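Local coordinates for protein DNA polymerase epsilon subunit 3 (Drosophila melanogaster, PDB 2BYK) that pairs with Chrac-16 as a histone-fold heterodimer that binds DNA and aids nucleosome sliding, and serves as an accessory subunit of DNA polymerase epsilon, at residues A54-K58 against Q59-T63; A45-V48 against T49-T53; S28-K31 against E32-A35. One frame throughout, in Å; residues are numbered along the deposited sequence.

Contact 1 (A54-K58 against Q59-T63)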
ATOM      1  N   ALA B  54      -3.144  -3.267 -15.981  1.00 61.91           N
ATOM      2  CA  ALA B  54      -4.401  -3.292 -16.714  1.00 62.28           C
ATOM      3  C   ALA B  54      -4.674  -1.935 -17.348  1.00 64.04           C
ATOM      4  O   ALA B  54      -4.902  -1.848 -18.552  1.00 64.76           O
ATOM      5  CB  ALA B  54      -5.526  -3.662 -15.779  1.00 62.26           C
ATOM      6  N   LEU B  55      -4.641  -0.883 -16.528  1.00 66.01           N
ATOM      7  CA  LEU B  55      -4.884   0.493 -16.972  1.00 66.76           C
ATOM      8  C   LEU B  55      -3.926   0.919 -18.082  1.00 68.06           C
ATOM      9  O   LEU B  55      -4.289   1.675 -18.984  1.00 66.76           O
ATOM     10  CB  LEU B  55      -4.751   1.443 -15.783  1.00 66.05           C
ATOM     11  CG  LEU B  55      -4.990   2.924 -16.056  1.00 65.55           C
ATOM     12  CD1 LEU B  55      -6.380   3.131 -16.636  1.00 65.77           C
ATOM     13  CD2 LEU B  55      -4.831   3.688 -14.761  1.00 65.93           C
ATOM     14  N   ALA B  56      -2.698   0.427 -18.003  1.00 71.01           N
ATOM     15  CA  ALA B  56      -1.686   0.734 -18.996  1.00 74.57           C
ATOM     16  C   ALA B  56      -2.036   0.129 -20.361  1.00 77.92           C
ATOM     17  O   ALA B  56      -1.652   0.670 -21.390  1.00 77.59           O
ATOM     18  CB  ALA B  56      -0.332   0.226 -18.521  1.00 72.84           C
ATOM     19  N   HIS B  57      -2.757  -0.990 -20.376  1.00 82.68           N
ATOM     20  CA  HIS B  57      -3.135  -1.612 -21.645  1.00 87.12           C
ATOM     21  C   HIS B  57      -4.423  -1.004 -22.189  1.00 89.39           C
ATOM     22  O   HIS B  57      -4.652  -1.032 -23.396  1.00 89.84           O
ATOM     23  CB  HIS B  57      -3.295  -3.134 -21.497  1.00 89.17           C
ATOM     24  CG  HIS B  57      -3.713  -3.829 -22.764  1.00 92.95           C
ATOM     25  ND1 HIS B  57      -5.022  -3.864 -23.203  1.00 94.04           N
ATOM     26  CD2 HIS B  57      -2.993  -4.512 -23.687  1.00 93.70           C
ATOM     27  CE1 HIS B  57      -5.089  -4.538 -24.338  1.00 94.39           C
ATOM     28  NE2 HIS B  57      -3.871  -4.942 -24.653  1.00 94.53           N
ATOM     29  N   LYS B  58      -5.256  -0.454 -21.305  1.00 92.35           N
ATOM     30  CA  LYS B  58      -6.520   0.174 -21.716  1.00 94.67           C
ATOM     31  C   LYS B  58      -6.209   1.433 -22.523  1.00 95.36           C
ATOM     32  O   LYS B  58      -7.055   1.943 -23.262  1.00 96.13           O
ATOM     33  CB  LYS B  58      -7.374   0.548 -20.492  1.00 95.82           C
ATOM     34  CG  LYS B  58      -8.767   1.096 -20.841  1.00 97.83           C
ATOM     35  CD  LYS B  58      -9.552   1.581 -19.614  1.00 99.26           C
ATOM     36  CE  LYS B  58      -8.950   2.855 -19.014  1.00100.55           C
ATOM     37  NZ  LYS B  58      -9.752   3.395 -17.872  1.00100.80           N
ATOM     38  N   GLN B  59      -4.985   1.926 -22.361  1.00 95.60           N
ATOM     39  CA  GLN B  59      -4.506   3.108 -23.062  1.00 95.81           C
ATOM     40  C   GLN B  59      -3.416   2.572 -23.978  1.00 96.08           C
ATOM     41  O   GLN B  59      -2.590   3.312 -24.514  1.00 94.80           O
ATOM     42  CB  GLN B  59      -3.949   4.097 -22.043  1.00 96.04           C
ATOM     43  CG  GLN B  59      -4.928   4.346 -20.903  1.00 97.90           C
ATOM     44  CD  GLN B  59      -4.380   5.257 -19.830  1.00 98.69           C
ATOM     45  OE1 GLN B  59      -3.399   4.927 -19.159  1.00 99.22           O
ATOM     46  NE2 GLN B  59      -5.014   6.413 -19.659  1.00 98.42           N
ATOM     47  N   ASN B  60      -3.477   1.251 -24.137  1.00 97.71           N
ATOM     48  CA  ASN B  60      -2.581   0.405 -24.928  1.00 99.64           C
ATOM     49  C   ASN B  60      -1.114   0.810 -25.123  1.00 99.58           C
ATOM     50  O   ASN B  60      -0.526   0.542 -26.180  1.00 99.57           O
ATOM     51  CB  ASN B  60      -3.229   0.051 -26.291  1.00101.13           C
ATOM     52  CG  ASN B  60      -3.033   1.125 -27.357  1.00102.29           C
ATOM     53  OD1 ASN B  60      -3.380   2.293 -27.158  1.00102.29           O
ATOM     54  ND2 ASN B  60      -2.489   0.721 -28.508  1.00102.29           N
ATOM     55  N   HIS B  61      -0.514   1.434 -24.105  1.00 98.70           N
ATOM     56  CA  HIS B  61       0.896   1.790 -24.203  1.00 96.61           C
ATOM     57  C   HIS B  61       1.755   0.737 -23.480  1.00 94.11           C
ATOM     58  O   HIS B  61       1.362   0.170 -22.454  1.00 93.07           O
ATOM     59  CB  HIS B  61       1.178   3.231 -23.703  1.00 98.57           C
ATOM     60  CG  HIS B  61       0.895   3.471 -22.249  1.00101.25           C
ATOM     61  ND1 HIS B  61      -0.382   3.555 -21.738  1.00102.29           N
ATOM     62  CD2 HIS B  61       1.730   3.725 -21.213  1.00102.28           C
ATOM     63  CE1 HIS B  61      -0.324   3.856 -20.451  1.00102.29           C
ATOM     64  NE2 HIS B  61       0.948   3.965 -20.108  1.00102.29           N
ATOM     65  N   LYS B  62       2.915   0.469 -24.081  1.00 91.05           N
ATOM     66  CA  LYS B  62       3.905  -0.521 -23.648  1.00 86.31           C
ATOM     67  C   LYS B  62       4.224  -0.758 -22.152  1.00 85.20           C
ATOM     68  O   LYS B  62       4.092  -1.884 -21.662  1.00 83.94           O
ATOM     69  CB  LYS B  62       5.201  -0.261 -24.437  1.00 82.14           C
ATOM     70  CG  LYS B  62       5.343   1.177 -24.909  1.00 77.01           C
ATOM     71  CD  LYS B  62       5.476   2.110 -23.717  1.00 76.83           C
ATOM     72  CE  LYS B  62       4.622   3.354 -23.851  1.00 75.39           C
ATOM     73  NZ  LYS B  62       4.957   4.125 -25.070  1.00 75.79           N
ATOM     74  N   THR B  63       4.634   0.284 -21.431  1.00 83.27           N
ATOM     75  CA  THR B  63       5.004   0.146 -20.019  1.00 80.83           C
ATOM     76  C   THR B  63       4.105   0.892 -19.015  1.00 79.25           C
ATOM     77  O   THR B  63       3.192   1.623 -19.401  1.00 80.48           O
ATOM     78  CB  THR B  63       6.468   0.605 -19.830  1.00 80.42           C
ATOM     79  OG1 THR B  63       7.299  -0.106 -20.754  1.00 79.29           O
ATOM     80  CG2 THR B  63       6.955   0.339 -18.416  1.00 80.72           C
TER
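Ala56 and His61 join the last turn of helix 31-58 to the loop that follows it through a backbone bond spanning five residues, with His61 N 3.0 Å from Ala56 O. The donor lies nearly in line with the Ala56 carbonyl, at a C=O...N angle of 168°. Inside this wider loop sits a tighter, weak one from Asn60 N to His57 O, 2.7 Å. The two nested bonds, together with the positive phi of Asn60 (30°), meet the definition of a Schellman motif. Before the chain turns, Gln59 N still makes a weak helical bond to Leu55 O.

Among the side chains, Gln59 folds back along the helix, and its CG comes to 3.4 Å from Leu55 O, so that aliphatic carbon covers this carbonyl. One residue on, CB of Asn60 rests 3.4 Å from His57 O. The imidazole of His61 lies against Ala56. Its CG stands between backbone N and carbonyl carbon (chi1 64°), which swings the ring back over the helix end. There CE1 approaches Ala56 CA at 3.7 Å and Ala56 CB at 4.1 Å. ND1 is 3.2 Å from Ala56 O, but the angle is too poor for a hydrogen bond, and the ring meets this oxygen obliquely. Its far nitrogen, NE2, has a weak hydrogen bond to Asp68 on helix 66-75, a helix that Leu55, Ala56 and Gln59 also touch.

Three of the last carbonyls thus accept bonds within the turn, two of them only weakly: that of Ala56 takes His61 N in a bond bent at the hydrogen, while weak ones serve Leu55 and His57. Since His61 supplies both that amide and a ring that reaches Asp68 through a weak bond, the turn closes on itself and also leans on helix 66-75 of the histone fold.

Contact 2 (A45-V48 against T49-T53)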
ATOM      1  N   ALA B  45       0.380  -4.466  -2.877  1.00 43.60           N
ATOM      2  CA  ALA B  45       1.343  -4.219  -3.933  1.00 43.54           C
ATOM      3  C   ALA B  45       1.085  -5.020  -5.222  1.00 44.21           C
ATOM      4  O   ALA B  45       1.183  -4.467  -6.322  1.00 44.75           O
ATOM      5  CB  ALA B  45       2.736  -4.475  -3.410  1.00 39.73           C
ATOM      6  N   ILE B  46       0.749  -6.306  -5.092  1.00 45.15           N
ATOM      7  CA  ILE B  46       0.482  -7.160  -6.258  1.00 44.19           C
ATOM      8  C   ILE B  46      -0.751  -6.662  -6.984  1.00 44.27           C
ATOM      9  O   ILE B  46      -0.783  -6.578  -8.212  1.00 43.41           O
ATOM     10  CB  ILE B  46       0.215  -8.626  -5.857  1.00 44.26           C
ATOM     11  CG1 ILE B  46       1.435  -9.228  -5.172  1.00 42.97           C
ATOM     12  CG2 ILE B  46      -0.090  -9.452  -7.091  1.00 45.52           C
ATOM     13  CD1 ILE B  46       1.180 -10.614  -4.641  1.00 43.48           C
ATOM     14  N   PHE B  47      -1.766  -6.341  -6.195  1.00 45.13           N
ATOM     15  CA  PHE B  47      -3.025  -5.840  -6.703  1.00 47.46           C
ATOM     16  C   PHE B  47      -2.830  -4.547  -7.495  1.00 49.13           C
ATOM     17  O   PHE B  47      -3.330  -4.429  -8.616  1.00 49.64           O
ATOM     18  CB  PHE B  47      -3.968  -5.581  -5.533  1.00 48.84           C
ATOM     19  CG  PHE B  47      -5.401  -5.342  -5.935  1.00 51.72           C
ATOM     20  CD1 PHE B  47      -6.198  -4.447  -5.210  1.00 51.47           C
ATOM     21  CD2 PHE B  47      -5.978  -6.057  -6.984  1.00 52.26           C
ATOM     22  CE1 PHE B  47      -7.546  -4.269  -5.518  1.00 51.64           C
ATOM     23  CE2 PHE B  47      -7.331  -5.890  -7.302  1.00 53.53           C
ATOM     24  CZ  PHE B  47      -8.115  -4.993  -6.562  1.00 53.16           C
ATOM     25  N   VAL B  48      -2.106  -3.585  -6.910  1.00 50.21           N
ATOM     26  CA  VAL B  48      -1.861  -2.287  -7.554  1.00 50.15           C
ATOM     27  C   VAL B  48      -1.057  -2.416  -8.844  1.00 51.20           C
ATOM     28  O   VAL B  48      -1.295  -1.693  -9.813  1.00 51.76           O
ATOM     29  CB  VAL B  48      -1.132  -1.307  -6.605  1.00 48.40           C
ATOM     30  CG1 VAL B  48      -0.876   0.015  -7.311  1.00 46.20           C
ATOM     31  CG2 VAL B  48      -1.970  -1.065  -5.377  1.00 47.14           C
ATOM     32  N   THR B  49      -0.099  -3.331  -8.855  1.00 51.95           N
ATOM     33  CA  THR B  49       0.697  -3.547 -10.048  1.00 53.78           C
ATOM     34  C   THR B  49      -0.211  -4.197 -11.079  1.00 55.37           C
ATOM     35  O   THR B  49      -0.273  -3.769 -12.228  1.00 55.52           O
ATOM     36  CB  THR B  49       1.853  -4.480  -9.758  1.00 53.54           C
ATOM     37  OG1 THR B  49       2.571  -3.981  -8.629  1.00 54.44           O
ATOM     38  CG2 THR B  49       2.783  -4.571 -10.963  1.00 53.94           C
ATOM     39  N   SER B  50      -0.910  -5.242 -10.649  1.00 57.01           N
ATOM     40  CA  SER B  50      -1.845  -5.962 -11.503  1.00 57.28           C
ATOM     41  C   SER B  50      -2.772  -4.941 -12.169  1.00 57.50           C
ATOM     42  O   SER B  50      -2.924  -4.916 -13.393  1.00 56.55           O
ATOM     43  CB  SER B  50      -2.654  -6.941 -10.646  1.00 57.53           C
ATOM     44  OG  SER B  50      -3.662  -7.591 -11.398  1.00 60.89           O
ATOM     45  N   SER B  51      -3.371  -4.085 -11.348  1.00 57.60           N
ATOM     46  CA  SER B  51      -4.283  -3.054 -11.831  1.00 58.81           C
ATOM     47  C   SER B  51      -3.600  -2.030 -12.728  1.00 59.15           C
ATOM     48  O   SER B  51      -4.081  -1.760 -13.826  1.00 60.61           O
ATOM     49  CB  SER B  51      -4.933  -2.326 -10.655  1.00 59.24           C
ATOM     50  OG  SER B  51      -5.612  -3.234  -9.809  1.00 60.82           O
ATOM     51  N   SER B  52      -2.494  -1.453 -12.257  1.00 58.30           N
ATOM     52  CA  SER B  52      -1.761  -0.453 -13.033  1.00 57.57           C
ATOM     53  C   SER B  52      -1.387  -1.011 -14.396  1.00 58.07           C
ATOM     54  O   SER B  52      -1.341  -0.279 -15.390  1.00 58.01           O
ATOM     55  CB  SER B  52      -0.502  -0.021 -12.288  1.00 55.57           C
ATOM     56  OG  SER B  52      -0.844   0.544 -11.040  1.00 55.44           O
ATOM     57  N   THR B  53      -1.118  -2.314 -14.427  1.00 59.18           N
ATOM     58  CA  THR B  53      -0.763  -3.016 -15.656  1.00 60.14           C
ATOM     59  C   THR B  53      -1.981  -3.011 -16.572  1.00 61.20           C
ATOM     60  O   THR B  53      -1.869  -2.783 -17.779  1.00 60.88           O
ATOM     61  CB  THR B  53      -0.378  -4.484 -15.376  1.00 59.63           C
ATOM     62  OG1 THR B  53       0.805  -4.526 -14.573  1.00 61.84           O
ATOM     63  CG2 THR B  53      -0.116  -5.226 -16.673  1.00 59.45           C
TER
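Thr49 and Ala45 meet through two bonds to one oxygen: Thr49 N reaches Ala45 O at 3.1 Å and Thr49 OG1 reaches it at 2.7 Å, from opposite faces of the carbonyl plane. The hydroxyl can fold back because OG1 stands anti to the carbonyl carbon, at a chi1 of -53°. Ser52 repeats the scheme on the buried side, where OG lies 2.6 Å from Val48 O and the amide of Ser52 approaches the same oxygen from the other face. At Ser51 the hydroxyl sits above the plane of its acceptor, 41° out of it, with OG 2.8 Å from Phe47 O.

The tight side runs through Val48 and Ser52. CG1 of Val48 touches Ser52 OG at 3.8 Å, and Val48 packs on Leu73 and on an apolar side chain of the partner protein, while Ser52 meets Ile64 and Ile69 and has a weak hydrogen bond to Thr72. Ser51 OG stands 4.0 Å above one face of the Phe47 ring, displaced toward its rim; that ring stacks with an aromatic side chain of the partner chain.

The looser, solvent side holds Ile46 and Ser50, both exposed. Their link is the routine helical bond, 2.8 Å from Ser50 N to Ile46 O, and Ser50 OG, anti to its own nitrogen, adds none. With an alanine at Thr49, the Ala45 carbonyl would probably keep its amide bond but lose the hydroxyl one, and the apolar partner side chain resting here would lose part of its cover.

This run of hydroxyl residues pays for its own polarity: four of the five in 49-53 return their OH groups to the carbonyl four residues back, consistent with Ser51 packing on Leu76 and Thr49 on that apolar side chain.

Contact 3 (S28-K31 against E32-A35). With SO4 (sulfate ion), chain F.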
ATOM      1  N   SER B  28      -0.009  -0.718  20.934  1.00 56.36           N
ATOM      2  CA  SER B  28       0.704  -1.958  20.617  1.00 57.20           C
ATOM      3  C   SER B  28      -0.004  -2.826  19.567  1.00 58.00           C
ATOM      4  O   SER B  28      -1.213  -2.703  19.365  1.00 59.18           O
ATOM      5  CB  SER B  28       0.921  -2.775  21.893  1.00 56.99           C
ATOM      6  OG  SER B  28      -0.300  -3.058  22.555  1.00 58.84           O
ATOM      7  N   VAL B  29       0.755  -3.693  18.897  1.00 58.29           N
ATOM      8  CA  VAL B  29       0.197  -4.590  17.879  1.00 58.48           C
ATOM      9  C   VAL B  29       0.639  -6.013  18.181  1.00 58.24           C
ATOM     10  O   VAL B  29       1.827  -6.269  18.362  1.00 57.19           O
ATOM     11  CB  VAL B  29       0.694  -4.251  16.454  1.00 59.04           C
ATOM     12  CG1 VAL B  29      -0.246  -4.856  15.415  1.00 57.48           C
ATOM     13  CG2 VAL B  29       0.806  -2.756  16.280  1.00 61.19           C
ATOM     14  N   SER B  30      -0.317  -6.934  18.225  1.00 59.33           N
ATOM     15  CA  SER B  30      -0.013  -8.333  18.507  1.00 59.87           C
ATOM     16  C   SER B  30       0.789  -8.964  17.378  1.00 61.12           C
ATOM     17  O   SER B  30       0.718  -8.533  16.223  1.00 60.18           O
ATOM     18  CB  SER B  30      -1.302  -9.133  18.742  1.00 58.61           C
ATOM     19  OG  SER B  30      -2.144  -9.132  17.603  1.00 56.91           O
ATOM     20  N   LYS B  31       1.564  -9.982  17.733  1.00 63.54           N
ATOM     21  CA  LYS B  31       2.395 -10.694  16.775  1.00 66.12           C
ATOM     22  C   LYS B  31       1.516 -11.142  15.619  1.00 65.73           C
ATOM     23  O   LYS B  31       1.971 -11.307  14.494  1.00 65.61           O
ATOM     24  CB  LYS B  31       3.053 -11.899  17.465  1.00 69.12           C
ATOM     25  CG  LYS B  31       3.675 -11.527  18.821  1.00 76.29           C
ATOM     26  CD  LYS B  31       4.774 -12.494  19.283  1.00 80.62           C
ATOM     27  CE  LYS B  31       5.564 -11.899  20.464  1.00 82.96           C
ATOM     28  NZ  LYS B  31       6.807 -12.666  20.798  1.00 84.88           N
ATOM     29  N   GLU B  32       0.235 -11.301  15.913  1.00 66.01           N
ATOM     30  CA  GLU B  32      -0.746 -11.739  14.939  1.00 66.66           C
ATOM     31  C   GLU B  32      -1.163 -10.632  13.960  1.00 65.03           C
ATOM     32  O   GLU B  32      -1.187 -10.839  12.741  1.00 63.22           O
ATOM     33  CB  GLU B  32      -1.968 -12.268  15.695  1.00 71.79           C
ATOM     34  CG  GLU B  32      -2.886 -13.156  14.885  1.00 78.21           C
ATOM     35  CD  GLU B  32      -2.123 -14.272  14.213  1.00 81.91           C
ATOM     36  OE1 GLU B  32      -1.443 -13.999  13.200  1.00 85.15           O
ATOM     37  OE2 GLU B  32      -2.187 -15.417  14.708  1.00 84.35           O
ATOM     38  N   ALA B  33      -1.491  -9.461  14.504  1.00 63.96           N
ATOM     39  CA  ALA B  33      -1.925  -8.318  13.704  1.00 62.72           C
ATOM     40  C   ALA B  33      -0.832  -7.857  12.757  1.00 62.18           C
ATOM     41  O   ALA B  33      -1.091  -7.575  11.585  1.00 62.14           O
ATOM     42  CB  ALA B  33      -2.351  -7.166  14.616  1.00 62.13           C
ATOM     43  N   ARG B  34       0.392  -7.779  13.264  1.00 61.09           N
ATOM     44  CA  ARG B  34       1.508  -7.355  12.437  1.00 60.92           C
ATOM     45  C   ARG B  34       1.737  -8.306  11.264  1.00 57.95           C
ATOM     46  O   ARG B  34       2.160  -7.888  10.188  1.00 57.24           O
ATOM     47  CB  ARG B  34       2.756  -7.220  13.303  1.00 65.14           C
ATOM     48  CG  ARG B  34       2.570  -6.150  14.365  1.00 74.29           C
ATOM     49  CD  ARG B  34       3.841  -5.822  15.133  1.00 82.13           C
ATOM     50  NE  ARG B  34       4.229  -6.887  16.060  1.00 88.86           N
ATOM     51  CZ  ARG B  34       5.225  -6.791  16.942  1.00 92.65           C
ATOM     52  NH1 ARG B  34       5.947  -5.671  17.028  1.00 94.27           N
ATOM     53  NH2 ARG B  34       5.501  -7.820  17.740  1.00 94.19           N
ATOM     54  N   ALA B  35       1.428  -9.583  11.472  1.00 55.39           N
ATOM     55  CA  ALA B  35       1.587 -10.595  10.432  1.00 51.83           C
ATOM     56  C   ALA B  35       0.594 -10.324   9.325  1.00 49.90           C
ATOM     57  O   ALA B  35       0.945 -10.350   8.144  1.00 50.53           O
ATOM     58  CB  ALA B  35       1.349 -11.964  11.004  1.00 52.52           C
TER
HETATM   59  S   SO4 F3100      -4.627 -11.826  18.626  1.00 65.02           S
HETATM   60  O1  SO4 F3100      -3.247 -11.770  19.117  1.00 68.21           O
HETATM   61  O2  SO4 F3100      -4.741 -10.870  17.518  1.00 68.02           O
HETATM   62  O3  SO4 F3100      -4.952 -13.189  18.133  1.00 66.79           O
HETATM   63  O4  SO4 F3100      -5.532 -11.443  19.731  1.00 67.76           O
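Val29 lays its carbonyl oxygen over one face of the Arg34 guanidinium, 3.3 Å above the plane and offset toward the rim, while Lys31 CG lies at the edge, near that plane. No hydrogen bond joins Val29 O to Arg34 NE, because the angle is poor. The aliphatic part of Arg34 lies across Val29 instead, with CG 3.3 Å from Val29 CG1. The same methyl presses on Ala33 CB, 3.2 Å away, and both Val29 and Arg34 touch Ile19 of helix 14-22.

Ser30 is the N-cap of helix 31-58. Its OG, placed between backbone N and carbonyl carbon (chi1 62°), accepts from Ala33 N at 3.2 Å and donates to O2 of a sulfate ion at 3.1 Å. Behind it, Arg34 N points almost straight at Ser30 O, with an N-H...O angle of 176°.

Ser28 and Val29 pair in parallel with a strand of the partner protein, whose residues also bind the sulfate. A short strand leading into a capped long helix, paired across the dimer, is typical of the histone fold; the anion, probably from the crystallisation liquor, has a place consistent with the phosphate sites of DNA-bound histone pairs, though no DNA contact is established here.

How the contacts relate
All three contacts lie in series along helix 31-58, the long central helix of the histone fold: contact 3 starts it, contact 2 is within it and contact 1 ends it. Contacts 1 and 3 fall on opposite sides of the chain's centre, with centres 38 Å apart, whereas contacts 1 and 2 adjoin in sequence at 12 Å. Contact 3 is a surface contact; the other two are partly buried. Chemistry follows place: at the start a side chain caps an amide and meets an anion, in the middle hydroxyls double up on carbonyls already bonded, and at the end loop amides finish the carbonyls. Helix 66-75 is touched by contacts 1 and 2, helix 14-22 by contact 3.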